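Local structure of T-lymphoma invasion and metastasis-inducing protein 1 (Homo sapiens, 4K2P) at residues 188-193 against 234-239; 143-148 against 194-199; 21-24 against 28-31; 87-92 against 110-115. The protein probably acts as a signalling protein that activates Rac-type GTPases, its PH and coiled-coil region being linked to phosphoinositide binding and to partners such as Par-3. The protein carries 5 engineered substitutions. All blocks are in the same frame, centred on the assembly; numbering follows the deposited sequence. Where two conformers were deposited one is given.

Interaction 1. Residues 188-193 against 234-239; sequences FQMDLF and SSFHAL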
loop_
_atom_site.group_PDB
_atom_site.type_symbol
_atom_site.label_atom_id
_atom_site.label_comp_id
_atom_site.label_asym_id
_atom_site.label_seq_id
_atom_site.Cartn_x
_atom_site.Cartn_y
_atom_site.Cartn_z
ATOM N N PHE A 188 7.952 -6.320 -6.707
ATOM C CA PHE A 188 7.794 -7.638 -6.113
ATOM C C PHE A 188 7.868 -7.559 -4.591
ATOM O O PHE A 188 7.114 -8.242 -3.899
ATOM C CB PHE A 188 8.865 -8.615 -6.614
ATOM C CG PHE A 188 8.708 -9.043 -8.052
ATOM C CD1 PHE A 188 7.472 -9.048 -8.678
ATOM C CD2 PHE A 188 9.810 -9.469 -8.773
ATOM C CE1 PHE A 188 7.347 -9.455 -10.000
ATOM C CE2 PHE A 188 9.685 -9.871 -10.092
ATOM C CZ PHE A 188 8.448 -9.867 -10.700
ATOM N N GLN A 189 8.784 -6.741 -4.077
ATOM C CA GLN A 189 8.997 -6.626 -2.639
ATOM C C GLN A 189 7.830 -5.912 -1.984
ATOM O O GLN A 189 7.489 -6.185 -0.838
ATOM C CB GLN A 189 10.291 -5.882 -2.327
ATOM C CG GLN A 189 11.552 -6.636 -2.701
ATOM C CD GLN A 189 11.841 -7.791 -1.772
ATOM O OE1 GLN A 189 11.092 -8.059 -0.838
ATOM N NE2 GLN A 189 12.930 -8.484 -2.029
ATOM N N MET A 190 7.260 -4.964 -2.712
ATOM C CA MET A 190 6.087 -4.251 -2.265
ATOM C C MET A 190 4.895 -5.221 -2.205
ATOM O O MET A 190 4.137 -5.215 -1.239
ATOM C CB MET A 190 5.795 -3.077 -3.203
ATOM C CG MET A 190 4.660 -2.186 -2.766
ATOM S SD MET A 190 4.944 -1.392 -1.172
ATOM C CE MET A 190 6.406 -0.407 -1.533
ATOM N N ASP A 191 4.743 -6.061 -3.225
ATOM C CA ASP A 191 3.634 -7.016 -3.268
ATOM C C ASP A 191 3.773 -8.057 -2.163
ATOM O O ASP A 191 2.798 -8.439 -1.526
ATOM C CB ASP A 191 3.556 -7.699 -4.633
ATOM C CG ASP A 191 2.971 -6.796 -5.709
ATOM O OD1 ASP A 191 2.182 -5.889 -5.382
ATOM O OD2 ASP A 191 3.303 -6.989 -6.890
ATOM N N LEU A 192 5.004 -8.486 -1.926
ATOM C CA LEU A 192 5.309 -9.473 -0.898
ATOM C C LEU A 192 4.998 -8.932 0.498
ATOM O O LEU A 192 4.455 -9.640 1.342
ATOM C CB LEU A 192 6.779 -9.877 -0.996
ATOM C CG LEU A 192 7.303 -10.882 0.029
ATOM C CD1 LEU A 192 6.477 -12.143 0.026
ATOM C CD2 LEU A 192 8.759 -11.191 -0.256
ATOM N N PHE A 193 5.366 -7.682 0.734
ATOM C CA PHE A 193 5.106 -7.012 2.007
ATOM C C PHE A 193 3.599 -6.915 2.212
ATOM O O PHE A 193 3.086 -7.155 3.304
ATOM C CB PHE A 193 5.767 -5.627 2.010
ATOM C CG PHE A 193 5.515 -4.811 3.250
ATOM C CD1 PHE A 193 4.432 -3.953 3.324
ATOM C CD2 PHE A 193 6.391 -4.861 4.315
ATOM C CE1 PHE A 193 4.208 -3.191 4.451
ATOM C CE2 PHE A 193 6.179 -4.100 5.444
ATOM C CZ PHE A 193 5.086 -3.260 5.513
ATOM N N SER A 234 4.197 3.974 3.176
ATOM C CA SER A 234 3.028 4.508 2.477
ATOM C C SER A 234 3.385 5.283 1.209
ATOM O O SER A 234 2.690 5.169 0.200
ATOM C CB SER A 234 2.213 5.405 3.409
ATOM O OG SER A 234 1.676 4.649 4.477
ATOM N N SER A 235 4.441 6.091 1.257
ATOM C CA SER A 235 4.852 6.854 0.083
ATOM C C SER A 235 5.548 5.947 -0.941
ATOM O O SER A 235 5.423 6.144 -2.144
ATOM C CB SER A 235 5.766 8.010 0.492
ATOM O OG SER A 235 6.963 7.532 1.077
ATOM N N PHE A 236 6.276 4.957 -0.441
ATOM C CA PHE A 236 6.943 3.964 -1.275
ATOM C C PHE A 236 5.873 3.231 -2.070
ATOM O O PHE A 236 5.963 3.106 -3.287
ATOM C CB PHE A 236 7.746 3.006 -0.386
ATOM C CG PHE A 236 8.629 2.038 -1.129
ATOM C CD1 PHE A 236 8.798 2.104 -2.505
ATOM C CD2 PHE A 236 9.303 1.054 -0.430
ATOM C CE1 PHE A 236 9.621 1.202 -3.164
ATOM C CE2 PHE A 236 10.131 0.155 -1.086
ATOM C CZ PHE A 236 10.284 0.227 -2.454
ATOM N N HIS A 237 4.834 2.790 -1.367
ATOM C CA HIS A 237 3.736 2.072 -1.989
ATOM C C HIS A 237 3.040 2.952 -3.002
ATOM O O HIS A 237 2.730 2.496 -4.085
ATOM C CB HIS A 237 2.716 1.579 -0.966
ATOM C CG HIS A 237 1.619 0.769 -1.583
ATOM N ND1 HIS A 237 0.327 0.758 -1.105
ATOM C CD2 HIS A 237 1.625 -0.047 -2.662
ATOM C CE1 HIS A 237 -0.414 -0.034 -1.856
ATOM N NE2 HIS A 237 0.350 -0.532 -2.810
ATOM N N ALA A 238 2.782 4.211 -2.650
ATOM C CA ALA A 238 2.066 5.107 -3.554
ATOM C C ALA A 238 2.832 5.276 -4.868
ATOM O O ALA A 238 2.241 5.286 -5.945
ATOM C CB ALA A 238 1.830 6.462 -2.899
ATOM N N LEU A 239 4.149 5.410 -4.767
ATOM C CA LEU A 239 4.994 5.612 -5.936
ATOM C C LEU A 239 4.992 4.373 -6.827
ATOM O O LEU A 239 4.885 4.470 -8.045
ATOM C CB LEU A 239 6.412 5.970 -5.490
ATOM C CG LEU A 239 6.538 7.361 -4.876
ATOM C CD1 LEU A 239 7.822 7.491 -4.080
ATOM C CD2 LEU A 239 6.477 8.423 -5.964
#
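M190 lays its terminal methyl over one face of the F236 ring, with CE 3.3 Å from CG of F236 and displaced from the ring centre toward the rim. The approach is nearly perpendicular: CE lies 3.4 Å from the centroid of the F236 ring and 16° off its normal, the geometry of a CH-pi contact. The sulfur stands farther back above the same ring, so this is also a Met-aromatic pair in which the methyl does the close work. CG of M190 is anti to the backbone N (chi1 -175°), which sends the chain out from helix 168-203; bends at chi2 and chi3 then curl the methyl onto F236. Along the way SD of M190 passes 3.7 Å from CB of H237, and CG of M190 comes 3.7 Å from CD2 of H237, the two side chains crossing at about a right angle. Here the long helix 168-203 of the CC-Ex region packs against the short helix 233-241, and M190 carries the whole contact between the two segments. Helix 210-214 closes in beside it, L213 touching both M190 and F236. Replacing F236 by an alanine is likely to deprive the M190 methyl of the aromatic face it rests on and give the thioether more freedom to turn. The polar end of H237 is engaged elsewhere, ND1 being hydrogen-bonded to OG of S92 in the PH domain.

Interaction 2. Residues 143-148 against 194-199; sequences KLEQKI and RFRCYL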
loop_
_atom_site.group_PDB
_atom_site.type_symbol
_atom_site.label_atom_id
_atom_site.label_comp_id
_atom_site.label_asym_id
_atom_site.label_seq_id
_atom_site.Cartn_x
_atom_site.Cartn_y
_atom_site.Cartn_z
ATOM N N LYS A 143 5.157 -17.529 -4.661
ATOM C CA LYS A 143 5.385 -17.181 -6.055
ATOM C C LYS A 143 6.231 -15.931 -6.176
ATOM O O LYS A 143 7.141 -15.869 -7.006
ATOM C CB LYS A 143 4.061 -16.986 -6.793
ATOM C CG LYS A 143 3.376 -18.288 -7.152
ATOM C CD LYS A 143 2.078 -18.034 -7.892
ATOM C CE LYS A 143 1.281 -19.313 -8.075
ATOM N NZ LYS A 143 -0.012 -19.051 -8.771
ATOM N N LEU A 144 5.950 -14.950 -5.328
ATOM C CA LEU A 144 6.688 -13.700 -5.340
ATOM C C LEU A 144 8.139 -13.901 -4.936
ATOM O O LEU A 144 9.018 -13.252 -5.475
ATOM C CB LEU A 144 6.028 -12.676 -4.415
ATOM C CG LEU A 144 4.837 -11.957 -5.044
ATOM C CD1 LEU A 144 3.970 -11.330 -3.953
ATOM C CD2 LEU A 144 5.321 -10.910 -6.032
ATOM N N GLU A 145 8.385 -14.781 -3.973
ATOM C CA GLU A 145 9.741 -15.073 -3.536
ATOM C C GLU A 145 10.532 -15.770 -4.652
ATOM O O GLU A 145 11.737 -15.553 -4.798
ATOM C CB GLU A 145 9.732 -15.930 -2.268
ATOM C CG GLU A 145 9.192 -15.205 -1.033
ATOM C CD GLU A 145 9.200 -16.077 0.216
ATOM O OE1 GLU A 145 8.788 -17.246 0.139
ATOM O OE2 GLU A 145 9.622 -15.590 1.285
ATOM N N GLN A 146 9.856 -16.605 -5.434
ATOM C CA GLN A 146 10.501 -17.254 -6.572
ATOM C C GLN A 146 10.861 -16.216 -7.637
ATOM O O GLN A 146 11.948 -16.257 -8.213
ATOM C CB GLN A 146 9.595 -18.337 -7.175
ATOM C CG GLN A 146 9.510 -19.617 -6.351
ATOM C CD GLN A 146 8.434 -20.582 -6.848
ATOM O OE1 GLN A 146 7.402 -20.170 -7.389
ATOM N NE2 GLN A 146 8.683 -21.877 -6.678
ATOM N N LYS A 147 9.958 -15.267 -7.870
ATOM C CA LYS A 147 10.173 -14.219 -8.859
ATOM C C LYS A 147 11.287 -13.281 -8.430
ATOM O O LYS A 147 12.058 -12.806 -9.261
ATOM C CB LYS A 147 8.881 -13.428 -9.103
ATOM C CG LYS A 147 7.898 -14.160 -10.010
ATOM C CD LYS A 147 6.656 -13.349 -10.354
ATOM C CE LYS A 147 5.706 -13.228 -9.189
ATOM N NZ LYS A 147 4.390 -12.642 -9.597
ATOM N N ILE A 148 11.383 -13.039 -7.129
ATOM C CA ILE A 148 12.408 -12.164 -6.589
ATOM C C ILE A 148 13.768 -12.830 -6.734
ATOM O O ILE A 148 14.750 -12.180 -7.077
ATOM C CB ILE A 148 12.133 -11.822 -5.105
ATOM C CG1 ILE A 148 10.960 -10.849 -5.003
ATOM C CG2 ILE A 148 13.355 -11.213 -4.433
ATOM C CD1 ILE A 148 10.357 -10.752 -3.602
ATOM N N ARG A 194 2.898 -6.588 1.134
ATOM C CA ARG A 194 1.459 -6.413 1.164
ATOM C C ARG A 194 0.751 -7.725 1.497
ATOM O O ARG A 194 -0.145 -7.755 2.342
ATOM C CB ARG A 194 0.973 -5.861 -0.173
ATOM C CG ARG A 194 -0.516 -5.593 -0.219
ATOM C CD ARG A 194 -0.878 -4.611 -1.316
ATOM N NE ARG A 194 -0.507 -5.089 -2.648
ATOM C CZ ARG A 194 -1.203 -5.974 -3.355
ATOM N NH1 ARG A 194 -2.299 -6.519 -2.851
ATOM N NH2 ARG A 194 -0.788 -6.339 -4.561
ATOM N N PHE A 195 1.153 -8.812 0.847
ATOM C CA PHE A 195 0.529 -10.100 1.107
ATOM C C PHE A 195 0.860 -10.556 2.513
ATOM O O PHE A 195 0.046 -11.202 3.162
ATOM C CB PHE A 195 0.954 -11.149 0.077
ATOM C CG PHE A 195 0.248 -11.013 -1.241
ATOM C CD1 PHE A 195 -1.104 -11.274 -1.339
ATOM C CD2 PHE A 195 0.928 -10.627 -2.379
ATOM C CE1 PHE A 195 -1.766 -11.151 -2.547
ATOM C CE2 PHE A 195 0.265 -10.502 -3.592
ATOM C CZ PHE A 195 -1.082 -10.763 -3.670
ATOM N N ARG A 196 2.045 -10.204 2.999
ATOM C CA ARG A 196 2.420 -10.550 4.363
ATOM C C ARG A 196 1.605 -9.749 5.374
ATOM O O ARG A 196 1.368 -10.201 6.493
ATOM C CB ARG A 196 3.911 -10.326 4.582
ATOM C CG ARG A 196 4.761 -11.456 4.051
ATOM C CD ARG A 196 6.238 -11.181 4.216
ATOM N NE ARG A 196 7.027 -12.324 3.766
ATOM C CZ ARG A 196 8.279 -12.259 3.330
ATOM N NH1 ARG A 196 8.907 -11.092 3.254
ATOM N NH2 ARG A 196 8.901 -13.369 2.957
ATOM N N CYS A 197 1.180 -8.558 4.983
ATOM C CA CYS A 197 0.299 -7.775 5.830
ATOM C C CYS A 197 -1.060 -8.456 5.917
ATOM O O CYS A 197 -1.642 -8.567 7.000
ATOM C CB CYS A 197 0.139 -6.353 5.295
ATOM S SG CYS A 197 1.516 -5.258 5.649
ATOM N N TYR A 198 -1.565 -8.903 4.770
ATOM C CA TYR A 198 -2.877 -9.555 4.704
ATOM C C TYR A 198 -2.876 -10.830 5.521
ATOM O O TYR A 198 -3.812 -11.120 6.265
ATOM C CB TYR A 198 -3.249 -9.893 3.262
ATOM C CG TYR A 198 -3.403 -8.715 2.334
ATOM C CD1 TYR A 198 -3.347 -7.401 2.801
ATOM C CD2 TYR A 198 -3.604 -8.920 0.982
ATOM C CE1 TYR A 198 -3.494 -6.334 1.931
ATOM C CE2 TYR A 198 -3.750 -7.875 0.118
ATOM C CZ TYR A 198 -3.687 -6.582 0.588
ATOM O OH TYR A 198 -3.842 -5.556 -0.310
ATOM N N LEU A 199 -1.806 -11.597 5.372
ATOM C CA LEU A 199 -1.691 -12.880 6.041
ATOM C C LEU A 199 -1.606 -12.674 7.542
ATOM O O LEU A 199 -2.214 -13.411 8.308
ATOM C CB LEU A 199 -0.467 -13.648 5.541
ATOM C CG LEU A 199 -0.268 -15.037 6.152
ATOM C CD1 LEU A 199 -1.455 -15.949 5.864
ATOM C CD2 LEU A 199 1.012 -15.658 5.642
#
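L144 leaves helix 133-161 with CB directed at helix 168-203 and branches at CG, where CD1 does the touching: it comes to 3.5 Å from CD2 of F195 and 3.8 Å from CE2 of F195. The methyl meets that side of the ring obliquely, and the two side chains cross at about a right angle. L144 also packs against D191 and L192, farther back on helix 168-203. The F195 ring has further apolar neighbours in L137 and I141 of helix 133-161 and V124 of helix 106-128, so the leucine adds to a larger buried cluster where three helices converge.

One residue on, E145 and R196 bridge the helices at a more exposed level. R196 is extended from CG to NE, which carries its guanidinium across to the carboxylate; NH2 of R196 lies 2.9 Å from OE2 of E145. The oxygen sits at the edge of the guanidinium, near its plane, but the carboxylate is turned 82° against it, and a single oxygen-nitrogen pair makes the bridge. This is an antiparallel helical pairing within the coiled-coil part of the protein. Apolar contact inside and an ion pair toward the rim suggest that burial of L144 and F195 contributes most to the pairing, while the charges, partly open to solvent, probably add a more modest attraction.

Interaction 3. Residues 21-24 against 28-31; sequences VHKK and VESA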
loop_
_atom_site.group_PDB
_atom_site.type_symbol
_atom_site.label_atom_id
_atom_site.label_comp_id
_atom_site.label_asym_id
_atom_site.label_seq_id
_atom_site.Cartn_x
_atom_site.Cartn_y
_atom_site.Cartn_z
ATOM N N VAL A 21 -1.714 12.054 -3.583
ATOM C CA VAL A 21 -2.684 12.094 -4.670
ATOM C C VAL A 21 -2.029 11.691 -5.987
ATOM O O VAL A 21 -0.960 12.203 -6.341
ATOM C CB VAL A 21 -3.303 13.497 -4.843
ATOM C CG1 VAL A 21 -4.261 13.514 -6.024
ATOM C CG2 VAL A 21 -4.047 13.909 -3.593
ATOM N N HIS A 22 -2.666 10.776 -6.714
ATOM C CA HIS A 22 -2.144 10.337 -8.000
ATOM C C HIS A 22 -2.605 11.298 -9.093
ATOM O O HIS A 22 -3.751 11.736 -9.128
ATOM C CB HIS A 22 -2.561 8.885 -8.305
ATOM C CG HIS A 22 -3.963 8.725 -8.809
ATOM N ND1 HIS A 22 -5.058 9.270 -8.173
ATOM C CD2 HIS A 22 -4.451 8.044 -9.874
ATOM C CE1 HIS A 22 -6.156 8.949 -8.835
ATOM N NE2 HIS A 22 -5.815 8.203 -9.870
ATOM N N LYS A 23 -1.659 11.632 -9.963
ATOM C CA LYS A 23 -1.829 12.585 -11.049
ATOM C C LYS A 23 -1.416 11.918 -12.355
ATOM O O LYS A 23 -0.801 10.852 -12.344
ATOM C CB LYS A 23 -0.988 13.843 -10.801
ATOM C CG LYS A 23 -1.312 14.587 -9.520
ATOM C CD LYS A 23 -2.692 15.212 -9.597
ATOM C CE LYS A 23 -2.922 16.203 -8.474
ATOM N NZ LYS A 23 -2.221 17.492 -8.722
ATOM N N LYS A 24 -1.769 12.528 -13.480
ATOM C CA LYS A 24 -1.403 11.977 -14.781
ATOM C C LYS A 24 0.088 11.707 -14.942
ATOM O O LYS A 24 0.927 12.211 -14.195
ATOM C CB LYS A 24 -1.835 12.908 -15.916
ATOM C CG LYS A 24 -3.327 13.120 -16.089
ATOM C CD LYS A 24 -3.553 14.052 -17.275
ATOM C CE LYS A 24 -5.012 14.191 -17.660
ATOM N NZ LYS A 24 -5.190 15.265 -18.679
ATOM N N VAL A 28 2.987 10.906 -8.388
ATOM C CA VAL A 28 2.381 11.091 -7.080
ATOM C C VAL A 28 2.749 12.489 -6.597
ATOM O O VAL A 28 3.876 12.931 -6.813
ATOM C CB VAL A 28 2.851 10.041 -6.065
ATOM C CG1 VAL A 28 2.187 10.278 -4.727
ATOM C CG2 VAL A 28 2.525 8.640 -6.566
ATOM N N GLU A 29 1.807 13.182 -5.969
ATOM C CA GLU A 29 2.070 14.489 -5.365
ATOM C C GLU A 29 1.488 14.533 -3.962
ATOM O O GLU A 29 0.551 13.804 -3.646
ATOM C CB GLU A 29 1.480 15.620 -6.200
ATOM C CG GLU A 29 2.209 15.861 -7.512
ATOM C CD GLU A 29 1.593 16.991 -8.303
ATOM O OE1 GLU A 29 0.631 17.607 -7.795
ATOM O OE2 GLU A 29 2.059 17.255 -9.431
ATOM N N SER A 30 2.040 15.390 -3.116
ATOM C CA SER A 30 1.462 15.614 -1.803
ATOM C C SER A 30 0.147 16.362 -1.920
ATOM O O SER A 30 -0.025 17.194 -2.808
ATOM C CB SER A 30 2.425 16.396 -0.912
ATOM O OG SER A 30 3.401 15.534 -0.366
ATOM N N ALA A 31 -0.778 16.060 -1.019
ATOM C CA ALA A 31 -2.051 16.758 -0.964
ATOM C C ALA A 31 -1.803 18.152 -0.408
ATOM O O ALA A 31 -0.803 18.382 0.266
ATOM C CB ALA A 31 -3.047 16.010 -0.104
#
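V21 and E29 form an antiparallel hydrogen-bonded pair, each backbone giving and taking one bond: N of V21 donates to O of E29 at 2.9 Å, and N of E29 donates to O of V21 at 3.0 Å. The second of these is the straighter at hydrogen, 163° against 155°. CA of V28 adds a CA-H...O contact to the same carbonyl, 3.6 Å from O of V21. H22 and V28 make the next, non-hydrogen-bonded pair, with their CA atoms 4.7 Å apart.

Above V21, on the face it shares with E29, K23 and E29 close a salt bridge, NZ of K23 lying 3.0 Å from OE1 of E29. The ammonium comes from above the carboxylate plane, 49° out of it, and the lysine reaches there by folding at chi2 and chi4, while E29 stands extended beyond CG. CG of K23 also lies 4.0 Å from CD of E29, the two side chains crossing at about a right angle. At the other end CG2 of V21 loosely meets CB of A31.

The pairing continues outward through backbone bonds between A31 and F19, and the two strands make the beta hairpin 10-23/27-30 at an edge of the PH domain sheet. V28 turns to the opposite face, touching L20 and A242, and its carbonyl accepts from R227 of helix 219-228.

Interaction 4. Residues 87-92 against 110-115; sequences FVFCLS and ENWITA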
loop_
_atom_site.group_PDB
_atom_site.type_symbol
_atom_site.label_atom_id
_atom_site.label_comp_id
_atom_site.label_asym_id
_atom_site.label_seq_id
_atom_site.Cartn_x
_atom_site.Cartn_y
_atom_site.Cartn_z
ATOM N N PHE A 87 -2.489 7.816 17.362
ATOM C CA PHE A 87 -3.457 6.884 16.788
ATOM C C PHE A 87 -3.814 7.204 15.346
ATOM O O PHE A 87 -4.957 7.035 14.916
ATOM C CB PHE A 87 -4.708 6.852 17.663
ATOM C CG PHE A 87 -4.396 6.712 19.116
ATOM C CD1 PHE A 87 -3.483 5.761 19.539
ATOM C CD2 PHE A 87 -4.973 7.542 20.055
ATOM C CE1 PHE A 87 -3.168 5.629 20.883
ATOM C CE2 PHE A 87 -4.659 7.412 21.396
ATOM C CZ PHE A 87 -3.752 6.451 21.804
ATOM N N VAL A 88 -2.802 7.632 14.599
ATOM C CA VAL A 88 -2.924 7.858 13.170
ATOM C C VAL A 88 -2.529 6.590 12.416
ATOM O O VAL A 88 -1.580 5.915 12.799
ATOM C CB VAL A 88 -2.041 9.044 12.709
ATOM C CG1 VAL A 88 -2.122 9.240 11.202
ATOM C CG2 VAL A 88 -2.457 10.310 13.426
ATOM N N PHE A 89 -3.297 6.227 11.397
ATOM C CA PHE A 89 -2.860 5.226 10.424
ATOM C C PHE A 89 -3.064 5.760 9.018
ATOM O O PHE A 89 -3.805 6.708 8.820
ATOM C CB PHE A 89 -3.579 3.886 10.619
ATOM C CG PHE A 89 -5.088 3.958 10.578
ATOM C CD1 PHE A 89 -5.814 4.294 11.706
ATOM C CD2 PHE A 89 -5.780 3.615 9.426
ATOM C CE1 PHE A 89 -7.202 4.328 11.671
ATOM C CE2 PHE A 89 -7.152 3.644 9.388
ATOM C CZ PHE A 89 -7.868 3.997 10.512
ATOM N N CYS A 90 -2.378 5.156 8.050
ATOM C CA CYS A 90 -2.331 5.652 6.683
ATOM C C CYS A 90 -2.683 4.521 5.728
ATOM O O CYS A 90 -2.082 3.449 5.786
ATOM C CB CYS A 90 -0.944 6.214 6.354
ATOM S SG CYS A 90 -0.756 6.822 4.656
ATOM N N LEU A 91 -3.689 4.741 4.887
ATOM C CA LEU A 91 -4.022 3.802 3.823
ATOM C C LEU A 91 -3.456 4.308 2.516
ATOM O O LEU A 91 -3.666 5.456 2.157
ATOM C CB LEU A 91 -5.543 3.616 3.706
ATOM C CG LEU A 91 -6.016 2.555 2.698
ATOM C CD1 LEU A 91 -7.293 1.888 3.159
ATOM C CD2 LEU A 91 -6.232 3.142 1.313
ATOM N N SER A 92 -2.717 3.462 1.810
ATOM C CA SER A 92 -2.311 3.755 0.444
ATOM C C SER A 92 -2.972 2.724 -0.463
ATOM O O SER A 92 -2.881 1.533 -0.211
ATOM C CB SER A 92 -0.787 3.735 0.296
ATOM O OG SER A 92 -0.213 2.621 0.964
ATOM N N GLU A 110 -5.524 -0.864 15.605
ATOM C CA GLU A 110 -5.192 -2.213 15.173
ATOM C C GLU A 110 -6.417 -2.902 14.590
ATOM O O GLU A 110 -6.302 -3.699 13.673
ATOM C CB GLU A 110 -4.642 -3.040 16.337
ATOM C CG GLU A 110 -3.202 -2.730 16.715
ATOM C CD GLU A 110 -2.822 -3.286 18.084
ATOM O OE1 GLU A 110 -3.678 -3.928 18.731
ATOM O OE2 GLU A 110 -1.663 -3.089 18.508
ATOM N N ASN A 111 -7.593 -2.594 15.121
ATOM C CA ASN A 111 -8.818 -3.196 14.611
ATOM C C ASN A 111 -9.148 -2.711 13.204
ATOM O O ASN A 111 -9.650 -3.475 12.385
ATOM C CB ASN A 111 -9.986 -2.914 15.555
ATOM C CG ASN A 111 -9.946 -3.781 16.794
ATOM O OD1 ASN A 111 -9.328 -4.848 16.801
ATOM N ND2 ASN A 111 -10.611 -3.330 17.854
ATOM N N TRP A 112 -8.871 -1.442 12.926
ATOM C CA TRP A 112 -9.097 -0.887 11.597
ATOM C C TRP A 112 -8.116 -1.511 10.606
ATOM O O TRP A 112 -8.493 -1.858 9.487
ATOM C CB TRP A 112 -8.960 0.639 11.613
ATOM C CG TRP A 112 -10.248 1.354 11.891
ATOM C CD1 TRP A 112 -10.604 2.018 13.044
ATOM C CD2 TRP A 112 -11.366 1.470 11.003
ATOM N NE1 TRP A 112 -11.880 2.533 12.916
ATOM C CE2 TRP A 112 -12.364 2.214 11.673
ATOM C CE3 TRP A 112 -11.619 1.019 9.706
ATOM C CZ2 TRP A 112 -13.587 2.515 11.084
ATOM C CZ3 TRP A 112 -12.843 1.316 9.131
ATOM C CH2 TRP A 112 -13.807 2.059 9.815
ATOM N N ILE A 113 -6.862 -1.673 11.020
ATOM C CA ILE A 113 -5.860 -2.260 10.143
ATOM C C ILE A 113 -6.262 -3.696 9.821
ATOM O O ILE A 113 -6.187 -4.130 8.676
ATOM C CB ILE A 113 -4.449 -2.219 10.772
ATOM C CG1 ILE A 113 -3.945 -0.773 10.797
ATOM C CG2 ILE A 113 -3.476 -3.088 9.972
ATOM C CD1 ILE A 113 -2.586 -0.585 11.411
ATOM N N THR A 114 -6.735 -4.408 10.834
ATOM C CA THR A 114 -7.124 -5.798 10.684
ATOM C C THR A 114 -8.312 -5.922 9.743
ATOM O O THR A 114 -8.317 -6.781 8.871
ATOM C CB THR A 114 -7.460 -6.419 12.041
ATOM O OG1 THR A 114 -6.253 -6.553 12.795
ATOM C CG2 THR A 114 -8.090 -7.798 11.893
ATOM N N ALA A 115 -9.296 -5.042 9.892
ATOM C CA ALA A 115 -10.520 -5.127 9.102
ATOM C C ALA A 115 -10.250 -4.815 7.631
ATOM O O ALA A 115 -10.773 -5.486 6.743
ATOM C CB ALA A 115 -11.576 -4.186 9.651
#
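Apolar contact comes first: CZ of F89, at the far tip of its ring, lies 3.7 Å from CB of W112 and 3.8 Å from CG of W112. The phenyl is thus aimed at the root of the tryptophan, where the indole leaves helix 106-128, and it meets this point obliquely. CG of F89 sits between its own backbone N and carbonyl carbon (chi1 56°), a placing that brings the ring up from strand 88-92 to the helix.

The aromatic component is slight. The F89 ring and the five-membered ring of W112 are near parallel, planes at 22°, but are slid apart with centroids 5.5 Å from each other and barely overlap. F89 also meets the ring of F101, and the indole has a cation-pi partner in K10. An alanine at F89 is likely to open a gap beneath CB of W112 and leave the F101 ring without its aromatic neighbour.

Within the helix, O of E110 accepts from both N and OG1 of T114, which reach it from opposite faces of the carbonyl plane. A buried sheet residue meeting a tryptophan of the C-terminal helix is characteristic of the PH fold, whose helix covers one open end of the curved sheet.

Interactions 1 and 4 are wholly buried, interaction 2 is partly so, and interaction 3 lies at the surface. Interactions 1 and 2 share helix 168-203 and adjoin through L144 and I148 against F188-L192. Interactions 3 and 4 belong to the same PH domain sheet, yet their centres lie about 21 Å apart. Helix 233-241 joins the CC-Ex helices to the PH domain sheet: A238 and L239 rest on V28 of interaction 3, and S234 packs on C90 of the strand used in interaction 4. Chemistry follows depth: methyl-aromatic or aromatic packing in 1 and 4, a leucine-phenylalanine contact edged by one ion pair in 2, and backbone bonding with a salt bridge in 3.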